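Local coordinates for ribonuclease VapC (PDB 6NKL), which is the toxin of a toxin-antitoxin system, probably acting as a magnesium-dependent ribonuclease of the PIN-domain family, at residues I2-T7 with A111-H116; L34-I39 with V68-P73; H105-N110 with Q122-L127. All coordinates share one frame; numbering follows the deposited sequence.

Interaction 1 (I2-T7 with A111-H116); sequences IYMLDT and AVLITH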
loop_
_atom_site.group_PDB
_atom_site.type_symbol
_atom_site.label_atom_id
_atom_site.label_comp_id
_atom_site.label_asym_id
_atom_site.label_seq_id
_atom_site.Cartn_x
_atom_site.Cartn_y
_atom_site.Cartn_z
ATOM N N ILE B 2 -14.707 -7.432 -12.601
ATOM C CA ILE B 2 -14.403 -6.478 -11.546
ATOM C C ILE B 2 -13.689 -5.300 -12.175
ATOM O O ILE B 2 -12.595 -5.453 -12.729
ATOM C CB ILE B 2 -13.554 -7.100 -10.439
ATOM C CG1 ILE B 2 -14.319 -8.220 -9.730
ATOM C CG2 ILE B 2 -13.144 -5.993 -9.465
ATOM C CD1 ILE B 2 -13.435 -9.028 -8.811
ATOM N N TYR B 3 -14.335 -4.144 -12.111
ATOM C CA TYR B 3 -13.805 -2.868 -12.563
ATOM C C TYR B 3 -13.378 -2.032 -11.351
ATOM O O TYR B 3 -14.222 -1.626 -10.531
ATOM C CB TYR B 3 -14.884 -2.134 -13.367
ATOM C CG TYR B 3 -15.212 -2.751 -14.731
ATOM C CD1 TYR B 3 -14.374 -2.545 -15.817
ATOM C CD2 TYR B 3 -16.368 -3.507 -14.935
ATOM C CE1 TYR B 3 -14.657 -3.092 -17.056
ATOM C CE2 TYR B 3 -16.657 -4.057 -16.198
ATOM C CZ TYR B 3 -15.798 -3.830 -17.245
ATOM O OH TYR B 3 -16.023 -4.360 -18.496
ATOM N N MET B 4 -12.086 -1.727 -11.263
ATOM C CA MET B 4 -11.517 -0.964 -10.147
ATOM C C MET B 4 -11.229 0.457 -10.626
ATOM O O MET B 4 -10.368 0.673 -11.479
ATOM C CB MET B 4 -10.246 -1.632 -9.614
ATOM C CG MET B 4 -9.507 -0.844 -8.500
ATOM S SD MET B 4 -8.127 -1.744 -7.756
ATOM C CE MET B 4 -9.016 -2.926 -6.714
ATOM N N LEU B 5 -11.940 1.420 -10.071
ATOM C CA LEU B 5 -11.742 2.814 -10.427
ATOM C C LEU B 5 -10.556 3.353 -9.644
ATOM O O LEU B 5 -10.558 3.319 -8.403
ATOM C CB LEU B 5 -12.976 3.649 -10.116
ATOM C CG LEU B 5 -14.347 3.133 -10.516
ATOM C CD1 LEU B 5 -15.302 4.282 -10.277
ATOM C CD2 LEU B 5 -14.352 2.696 -11.929
ATOM N N ASP B 6 -9.571 3.868 -10.358
ATOM C CA ASP B 6 -8.393 4.406 -9.709
ATOM C C ASP B 6 -8.693 5.822 -9.198
ATOM O O ASP B 6 -9.767 6.383 -9.411
ATOM C CB ASP B 6 -7.204 4.342 -10.665
ATOM C CG ASP B 6 -7.051 5.584 -11.539
ATOM O OD1 ASP B 6 -8.057 6.303 -11.786
ATOM O OD2 ASP B 6 -5.888 5.821 -12.004
ATOM N N THR B 7 -7.718 6.421 -8.532
ATOM C CA THR B 7 -7.925 7.732 -7.919
ATOM C C THR B 7 -8.135 8.823 -8.965
ATOM O O THR B 7 -8.920 9.746 -8.744
ATOM C CB THR B 7 -6.721 8.060 -7.043
ATOM O OG1 THR B 7 -6.475 6.966 -6.149
ATOM C CG2 THR B 7 -6.946 9.350 -6.267
ATOM N N ALA B 111 -8.698 -7.775 -11.859
ATOM C CA ALA B 111 -9.630 -6.716 -12.184
ATOM C C ALA B 111 -9.133 -5.920 -13.378
ATOM O O ALA B 111 -7.951 -5.936 -13.734
ATOM C CB ALA B 111 -9.821 -5.776 -10.991
ATOM N N VAL B 112 -10.063 -5.226 -14.010
ATOM C CA VAL B 112 -9.735 -4.238 -15.031
ATOM C C VAL B 112 -9.627 -2.894 -14.320
ATOM O O VAL B 112 -10.566 -2.474 -13.646
ATOM C CB VAL B 112 -10.813 -4.204 -16.124
ATOM C CG1 VAL B 112 -10.581 -3.060 -17.097
ATOM C CG2 VAL B 112 -10.847 -5.561 -16.875
ATOM N N LEU B 113 -8.488 -2.231 -14.429
ATOM C CA LEU B 113 -8.313 -0.949 -13.752
ATOM C C LEU B 113 -8.782 0.172 -14.672
ATOM O O LEU B 113 -8.353 0.254 -15.828
ATOM C CB LEU B 113 -6.857 -0.737 -13.337
ATOM C CG LEU B 113 -6.546 0.526 -12.525
ATOM C CD1 LEU B 113 -7.132 0.418 -11.115
ATOM C CD2 LEU B 113 -5.058 0.794 -12.444
ATOM N N ILE B 114 -9.671 1.021 -14.150
ATOM C CA ILE B 114 -10.230 2.162 -14.866
ATOM C C ILE B 114 -9.508 3.427 -14.430
ATOM O O ILE B 114 -9.482 3.754 -13.239
ATOM C CB ILE B 114 -11.733 2.322 -14.602
ATOM C CG1 ILE B 114 -12.517 1.058 -14.934
ATOM C CG2 ILE B 114 -12.264 3.460 -15.455
ATOM C CD1 ILE B 114 -12.186 0.467 -16.270
ATOM N N THR B 115 -8.980 4.175 -15.393
ATOM C CA THR B 115 -8.092 5.275 -15.079
ATOM C C THR B 115 -8.436 6.481 -15.961
ATOM O O THR B 115 -9.354 6.444 -16.787
ATOM C CB THR B 115 -6.639 4.822 -15.244
ATOM O OG1 THR B 115 -5.759 5.870 -14.852
ATOM C CG2 THR B 115 -6.393 4.494 -16.652
ATOM N N HIS B 116 -7.731 7.581 -15.720
ATOM C CA HIS B 116 -7.769 8.765 -16.573
ATOM C C HIS B 116 -6.349 9.283 -16.643
ATOM O O HIS B 116 -5.766 9.629 -15.607
ATOM C CB HIS B 116 -8.684 9.857 -16.021
ATOM C CG HIS B 116 -8.535 11.181 -16.718
ATOM N ND1 HIS B 116 -8.966 11.394 -18.012
ATOM C CD2 HIS B 116 -7.991 12.351 -16.308
ATOM C CE1 HIS B 116 -8.707 12.641 -18.363
ATOM N NE2 HIS B 116 -8.124 13.246 -17.343
#
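D6 and T115 meet because each first torsion directs a polar group across the gap: D6 has CG between its backbone N and carbonyl carbon (chi1 89°), while T115 sets OG1 opposite its own N (chi1 -176°). The hydroxyl donates from OG1 to D6 OD2 over 2.9 Å, coming from above the carboxylate plane, about 51° out of it. The other oxygen, OD1, takes the backbone N-H of I9, capping the helix that starts after the strand; aspartate suits this place because its two oxygens can serve the two partners separately. D6 N, meanwhile, gives its hydrogen to I114 O at 2.9 Å. It is the last rung of a parallel ladder in which I2 O accepts from V112 N, V112 O from M4 N, and M4 O from I114 N, this third bond spanning 2.8 Å. Strands 2-5 and 112-115 are thus neighbours in the middle of the parallel sheet of the PIN domain, and D6, a predicted magnesium ligand, lies at the C-terminal end of strand 2-5, its side chain about 5 Å from that of D99, the other predicted ligand. Mainly apolar side chains cover both faces. On one, L5 and I114 run side by side, L5 CD2 lying 3.8 Å from I114 CB. Nearer the start of the strands, the Y3 ring lies beside V112 on the same face, CD1 3.9 Å from V112 CB. On the other, the L113 methyl CD1 reaches M4 CG at 3.8 Å, and the flexible thioether of M4 carries on toward H105 and L109 of helix 97-109.

Interaction 2 (L34-I39 with V68-P73); sequences LVMSFI and VNVLYP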
loop_
_atom_site.group_PDB
_atom_site.type_symbol
_atom_site.label_atom_id
_atom_site.label_comp_id
_atom_site.label_asym_id
_atom_site.label_seq_id
_atom_site.Cartn_x
_atom_site.Cartn_y
_atom_site.Cartn_z
ATOM N N LEU B 34 -18.230 -2.580 -9.582
ATOM C CA LEU B 34 -17.358 -1.427 -9.449
ATOM C C LEU B 34 -16.813 -1.362 -8.030
ATOM O O LEU B 34 -17.575 -1.416 -7.058
ATOM C CB LEU B 34 -18.105 -0.131 -9.773
ATOM C CG LEU B 34 -18.737 0.023 -11.159
ATOM C CD1 LEU B 34 -19.396 1.402 -11.261
ATOM C CD2 LEU B 34 -17.728 -0.160 -12.249
ATOM N N VAL B 35 -15.503 -1.206 -7.916
ATOM C CA VAL B 35 -14.824 -1.159 -6.631
ATOM C C VAL B 35 -13.719 -0.123 -6.722
ATOM O O VAL B 35 -13.368 0.346 -7.805
ATOM C CB VAL B 35 -14.197 -2.521 -6.233
ATOM C CG1 VAL B 35 -15.285 -3.525 -6.011
ATOM C CG2 VAL B 35 -13.192 -2.960 -7.296
ATOM N N MET B 36 -13.101 0.143 -5.568
ATOM C CA MET B 36 -11.916 0.975 -5.479
ATOM C C MET B 36 -10.950 0.298 -4.537
ATOM O O MET B 36 -11.357 -0.458 -3.659
ATOM C CB MET B 36 -12.233 2.395 -4.977
ATOM C CG MET B 36 -12.600 2.482 -3.544
ATOM S SD MET B 36 -12.823 4.195 -3.034
ATOM C CE MET B 36 -14.358 4.583 -3.809
ATOM N N SER B 37 -9.664 0.545 -4.748
ATOM C CA SER B 37 -8.661 0.027 -3.829
ATOM C C SER B 37 -8.705 0.825 -2.528
ATOM O O SER B 37 -9.109 2.001 -2.498
ATOM C CB SER B 37 -7.269 0.078 -4.480
ATOM O OG SER B 37 -6.216 -0.171 -3.558
ATOM N N PHE B 38 -8.328 0.151 -1.435
ATOM C CA PHE B 38 -8.093 0.830 -0.159
ATOM C C PHE B 38 -7.132 1.999 -0.299
ATOM O O PHE B 38 -7.222 2.967 0.461
ATOM C CB PHE B 38 -7.544 -0.145 0.883
ATOM C CG PHE B 38 -6.095 -0.485 0.695
ATOM C CD1 PHE B 38 -5.705 -1.400 -0.264
ATOM C CD2 PHE B 38 -5.129 0.102 1.494
ATOM C CE1 PHE B 38 -4.375 -1.706 -0.453
ATOM C CE2 PHE B 38 -3.800 -0.213 1.324
ATOM C CZ PHE B 38 -3.416 -1.109 0.352
ATOM N N ILE B 39 -6.198 1.928 -1.253
ATOM C CA ILE B 39 -5.304 3.049 -1.504
ATOM C C ILE B 39 -6.115 4.283 -1.807
ATOM O O ILE B 39 -5.931 5.341 -1.196
ATOM C CB ILE B 39 -4.348 2.741 -2.673
ATOM C CG1 ILE B 39 -3.467 1.530 -2.319
ATOM C CG2 ILE B 39 -3.563 3.988 -3.032
ATOM C CD1 ILE B 39 -2.349 1.808 -1.319
ATOM N N VAL B 68 -19.390 1.999 -4.765
ATOM C CA VAL B 68 -18.062 1.599 -5.215
ATOM C C VAL B 68 -17.314 1.098 -3.977
ATOM O O VAL B 68 -16.670 1.877 -3.275
ATOM C CB VAL B 68 -17.369 2.754 -5.925
ATOM C CG1 VAL B 68 -16.043 2.330 -6.499
ATOM C CG2 VAL B 68 -18.287 3.288 -7.034
ATOM N N ASN B 69 -17.447 -0.208 -3.687
ATOM C CA ASN B 69 -16.939 -0.765 -2.450
ATOM C C ASN B 69 -15.417 -0.739 -2.430
ATOM O O ASN B 69 -14.754 -0.945 -3.448
ATOM C CB ASN B 69 -17.375 -2.209 -2.256
ATOM C CG ASN B 69 -18.870 -2.386 -2.130
ATOM O OD1 ASN B 69 -19.356 -3.495 -2.332
ATOM N ND2 ASN B 69 -19.599 -1.338 -1.733
ATOM N N VAL B 70 -14.881 -0.530 -1.242
ATOM C CA VAL B 70 -13.450 -0.599 -1.002
ATOM C C VAL B 70 -13.034 -2.033 -0.771
ATOM O O VAL B 70 -13.609 -2.716 0.080
ATOM C CB VAL B 70 -13.070 0.246 0.215
ATOM C CG1 VAL B 70 -11.570 0.202 0.396
ATOM C CG2 VAL B 70 -13.618 1.628 0.037
ATOM N N LEU B 71 -11.946 -2.438 -1.421
ATOM C CA LEU B 71 -11.360 -3.756 -1.236
ATOM C C LEU B 71 -10.001 -3.656 -0.540
ATOM O O LEU B 71 -9.238 -2.694 -0.740
ATOM C CB LEU B 71 -11.207 -4.465 -2.584
ATOM C CG LEU B 71 -12.461 -4.765 -3.395
ATOM C CD1 LEU B 71 -12.102 -5.621 -4.582
ATOM C CD2 LEU B 71 -13.504 -5.464 -2.568
ATOM N N TYR B 72 -9.697 -4.675 0.259
ATOM C CA TYR B 72 -8.504 -4.681 1.096
ATOM C C TYR B 72 -7.578 -5.812 0.690
ATOM O O TYR B 72 -8.023 -6.806 0.115
ATOM C CB TYR B 72 -8.901 -4.788 2.571
ATOM C CG TYR B 72 -9.619 -3.528 2.957
ATOM C CD1 TYR B 72 -8.923 -2.451 3.462
ATOM C CD2 TYR B 72 -10.996 -3.374 2.709
ATOM C CE1 TYR B 72 -9.567 -1.252 3.765
ATOM C CE2 TYR B 72 -11.659 -2.196 3.028
ATOM C CZ TYR B 72 -10.940 -1.133 3.556
ATOM O OH TYR B 72 -11.589 0.036 3.864
ATOM N N PRO B 73 -6.281 -5.666 0.915
ATOM C CA PRO B 73 -5.326 -6.547 0.247
ATOM C C PRO B 73 -5.278 -7.920 0.876
ATOM O O PRO B 73 -5.706 -8.131 2.009
ATOM C CB PRO B 73 -3.997 -5.828 0.438
ATOM C CG PRO B 73 -4.158 -5.085 1.686
ATOM C CD PRO B 73 -5.592 -4.618 1.700
#
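M36 and N69 open the pairing of two parallel strands: M36 N donates to N69 O over 2.9 Å. The carbonyl of M36 then takes L71 N at 3.0 Å and gains a second, weaker partner in the CA-H of V70. L71 O in turn accepts F38 N at 3.1 Å in its carbonyl plane, although an N-H...O angle of 138° makes this bond bent, as the chain is already turning into helix 38-49. V35, whose N and O face the other way, spends them on Y3 and L5 of strand 2-5. S37 is the N-cap: its OG accepts I39 N at 3.1 Å and also shares a hydrogen bond with H105 ND1, which suits a short hydroxyl side chain lodged between strand end and helix. N69, partly exposed on the edge strand, has OD1 bonded to R33 NH2 and ND2 to T65 O, which fixes its amide. Between these bonds the packing is apolar. M36 CG meets V70 CG2 at 3.8 Å, and a bend at chi3 (73°) lays its methyl CE across V68. At the F38 ring, I39 CG1 lies over one face and P73 CD over the opposite one, both toward the rim, the proline carbon 4.1 Å from the ring centroid in a CH-pi contact. Regular backbone bonding thus gives way, where strand 34-37 becomes helix, to side-chain capping and aromatic packing. M36 N and O, F38 N, S37 OG and the N69 amide are all met within the chain, whereas what F38 and P73 offer the second subunit is apolar: its W101, edge-to-face, and its C78 meet F38, and its P73 meets P73.

Interaction 3 (H105-N110 with Q122-L127); sequences HALSLN and QRITDL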
loop_
_atom_site.group_PDB
_atom_site.type_symbol
_atom_site.label_atom_id
_atom_site.label_comp_id
_atom_site.label_asym_id
_atom_site.label_seq_id
_atom_site.Cartn_x
_atom_site.Cartn_y
_atom_site.Cartn_z
ATOM N N HIS B 105 -3.036 -4.063 -6.913
ATOM C CA HIS B 105 -4.323 -4.515 -6.395
ATOM C C HIS B 105 -5.191 -5.081 -7.512
ATOM O O HIS B 105 -5.719 -6.196 -7.408
ATOM C CB HIS B 105 -5.038 -3.388 -5.709
ATOM C CG HIS B 105 -6.003 -3.843 -4.667
ATOM N ND1 HIS B 105 -6.479 -3.002 -3.679
ATOM C CD2 HIS B 105 -6.594 -5.044 -4.458
ATOM C CE1 HIS B 105 -7.290 -3.682 -2.885
ATOM N NE2 HIS B 105 -7.395 -4.914 -3.347
ATOM N N ALA B 106 -5.343 -4.327 -8.599
ATOM C CA ALA B 106 -6.086 -4.847 -9.741
ATOM C C ALA B 106 -5.486 -6.164 -10.243
ATOM O O ALA B 106 -6.219 -7.119 -10.506
ATOM C CB ALA B 106 -6.117 -3.811 -10.863
ATOM N N LEU B 107 -4.155 -6.246 -10.360
ATOM C CA LEU B 107 -3.541 -7.515 -10.765
ATOM C C LEU B 107 -3.942 -8.643 -9.827
ATOM O O LEU B 107 -4.259 -9.750 -10.263
ATOM C CB LEU B 107 -2.019 -7.401 -10.794
ATOM C CG LEU B 107 -1.425 -6.603 -11.945
ATOM C CD1 LEU B 107 0.033 -6.475 -11.678
ATOM C CD2 LEU B 107 -1.657 -7.324 -13.285
ATOM N N SER B 108 -3.958 -8.373 -8.530
ATOM C CA SER B 108 -4.221 -9.420 -7.560
ATOM C C SER B 108 -5.653 -9.912 -7.625
ATOM O O SER B 108 -5.943 -10.998 -7.127
ATOM C CB SER B 108 -3.948 -8.922 -6.135
ATOM O OG SER B 108 -4.963 -8.001 -5.748
ATOM N N LEU B 109 -6.558 -9.119 -8.171
ATOM C CA LEU B 109 -7.951 -9.509 -8.285
ATOM C C LEU B 109 -8.312 -9.963 -9.692
ATOM O O LEU B 109 -9.461 -10.321 -9.928
ATOM C CB LEU B 109 -8.855 -8.336 -7.882
ATOM C CG LEU B 109 -8.768 -7.873 -6.429
ATOM C CD1 LEU B 109 -9.420 -6.524 -6.255
ATOM C CD2 LEU B 109 -9.422 -8.865 -5.509
ATOM N N ASN B 110 -7.357 -9.940 -10.616
ATOM C CA ASN B 110 -7.621 -9.923 -12.064
ATOM C C ASN B 110 -8.771 -8.975 -12.417
ATOM O O ASN B 110 -9.665 -9.279 -13.212
ATOM C CB ASN B 110 -7.868 -11.335 -12.587
ATOM C CG ASN B 110 -7.641 -11.448 -14.084
ATOM O OD1 ASN B 110 -6.729 -10.836 -14.651
ATOM N ND2 ASN B 110 -8.497 -12.217 -14.738
ATOM N N GLN B 122 0.954 1.397 -18.934
ATOM C CA GLN B 122 1.316 0.462 -20.001
ATOM C C GLN B 122 2.616 -0.276 -19.706
ATOM O O GLN B 122 2.846 -1.337 -20.293
ATOM C CB GLN B 122 1.440 1.186 -21.349
ATOM C CG GLN B 122 2.575 2.170 -21.418
ATOM C CD GLN B 122 2.507 3.107 -22.620
ATOM O OE1 GLN B 122 1.565 3.061 -23.419
ATOM N NE2 GLN B 122 3.510 3.977 -22.740
ATOM N N ARG B 123 3.462 0.245 -18.802
ATOM C CA ARG B 123 4.704 -0.450 -18.435
ATOM C C ARG B 123 4.444 -1.704 -17.605
ATOM O O ARG B 123 5.319 -2.578 -17.500
ATOM C CB ARG B 123 5.624 0.486 -17.649
ATOM C CG ARG B 123 5.897 1.802 -18.361
ATOM C CD ARG B 123 6.572 2.791 -17.457
ATOM N NE ARG B 123 7.044 3.977 -18.172
ATOM C CZ ARG B 123 8.308 4.165 -18.577
ATOM N NH1 ARG B 123 9.233 3.256 -18.332
ATOM N NH2 ARG B 123 8.656 5.285 -19.204
ATOM N N ILE B 124 3.264 -1.808 -17.001
ATOM C CA ILE B 124 2.878 -3.007 -16.272
ATOM C C ILE B 124 2.128 -3.873 -17.282
ATOM O O ILE B 124 0.903 -3.798 -17.445
ATOM C CB ILE B 124 2.050 -2.678 -15.042
ATOM C CG1 ILE B 124 2.773 -1.637 -14.187
ATOM C CG2 ILE B 124 1.831 -3.901 -14.237
ATOM C CD1 ILE B 124 1.902 -1.101 -13.079
ATOM N N THR B 125 2.880 -4.728 -17.957
ATOM C CA THR B 125 2.401 -5.311 -19.202
ATOM C C THR B 125 1.302 -6.334 -19.005
ATOM O O THR B 125 0.583 -6.621 -19.969
ATOM C CB THR B 125 3.578 -5.940 -19.931
ATOM O OG1 THR B 125 4.175 -6.927 -19.086
ATOM C CG2 THR B 125 4.632 -4.875 -20.245
ATOM N N ASP B 126 1.137 -6.892 -17.802
ATOM C CA ASP B 126 0.024 -7.803 -17.544
ATOM C C ASP B 126 -1.180 -7.134 -16.873
ATOM O O ASP B 126 -2.141 -7.822 -16.499
ATOM C CB ASP B 126 0.494 -9.012 -16.729
ATOM C CG ASP B 126 0.918 -8.675 -15.328
ATOM O OD1 ASP B 126 0.764 -9.573 -14.449
ATOM O OD2 ASP B 126 1.424 -7.553 -15.101
ATOM N N LEU B 127 -1.172 -5.812 -16.753
ATOM C CA LEU B 127 -2.302 -5.092 -16.188
ATOM C C LEU B 127 -3.374 -4.917 -17.244
ATOM O O LEU B 127 -3.094 -4.430 -18.340
ATOM C CB LEU B 127 -1.849 -3.727 -15.672
ATOM C CG LEU B 127 -2.942 -2.801 -15.174
ATOM C CD1 LEU B 127 -3.631 -3.444 -14.012
ATOM C CD2 LEU B 127 -2.328 -1.484 -14.778
HETATM O O HOH W 1 -4.586 -9.379 -14.616
#
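The methyl CD2 of L107 lies over one face of the D126 carboxylate, above the plane, shifted toward the two oxygens and about equally far from both, 3.5 Å from OD1 and 3.6 Å from OD2. The other methyl, CD1, reaches past the oxygen side, 3.8 Å from OD2. With CG between the backbone N and the carbonyl carbon (chi1 67°), the D126 carboxylate comes to L107. L107 CD2 also touches D126 O at 3.3 Å, so the leucine fits against both the carbonyl and the acid of one residue. No direct hydrogen bond joins the two segments; instead a water donates to the N110 amide oxygen OD1 over 2.6 Å and weakly to D126 O. Asparagine is apt at N110, since it tolerates the positive phi (42°) of the Schellman motif that ends helix 97-109. On the loop side a type I beta turn, with L127 N bonded to I124 O at 3.0 Å, exposes T125 and tucks the apolar residues at its ends inward. I124 CG2 packs on L107 CD1, and L127 CD1 rests 4.0 Å from A106 CB, whose small methyl lets the loop come close. The turn lies along helix 97-109 just before strand 128-131 begins, with I124 also covering L100 and A103, and W84 of helix 75-89 adjoining T125 and D126.

Interactions 1 and 2 belong to one parallel sheet: strands 2-5 and 33-37 are neighbours, joined through Y3 O to V35 N and L5 N to V35 O, so the two ladders are continuous. Interaction 1 is the sheet's buried middle, ending at the predicted metal site; interaction 2 forms one margin of the sheet, partly buried and partly facing the second subunit. Interaction 3 lies outside the sheet, yet it too is buried; holding a loop to helix 97-109, it rests mainly on apolar contact, with one water that reaches D126 O only weakly. That helix ties all three together: A106 O probably accepts from A111 N where the chain enters strand 112-115, and L109 packs against L71.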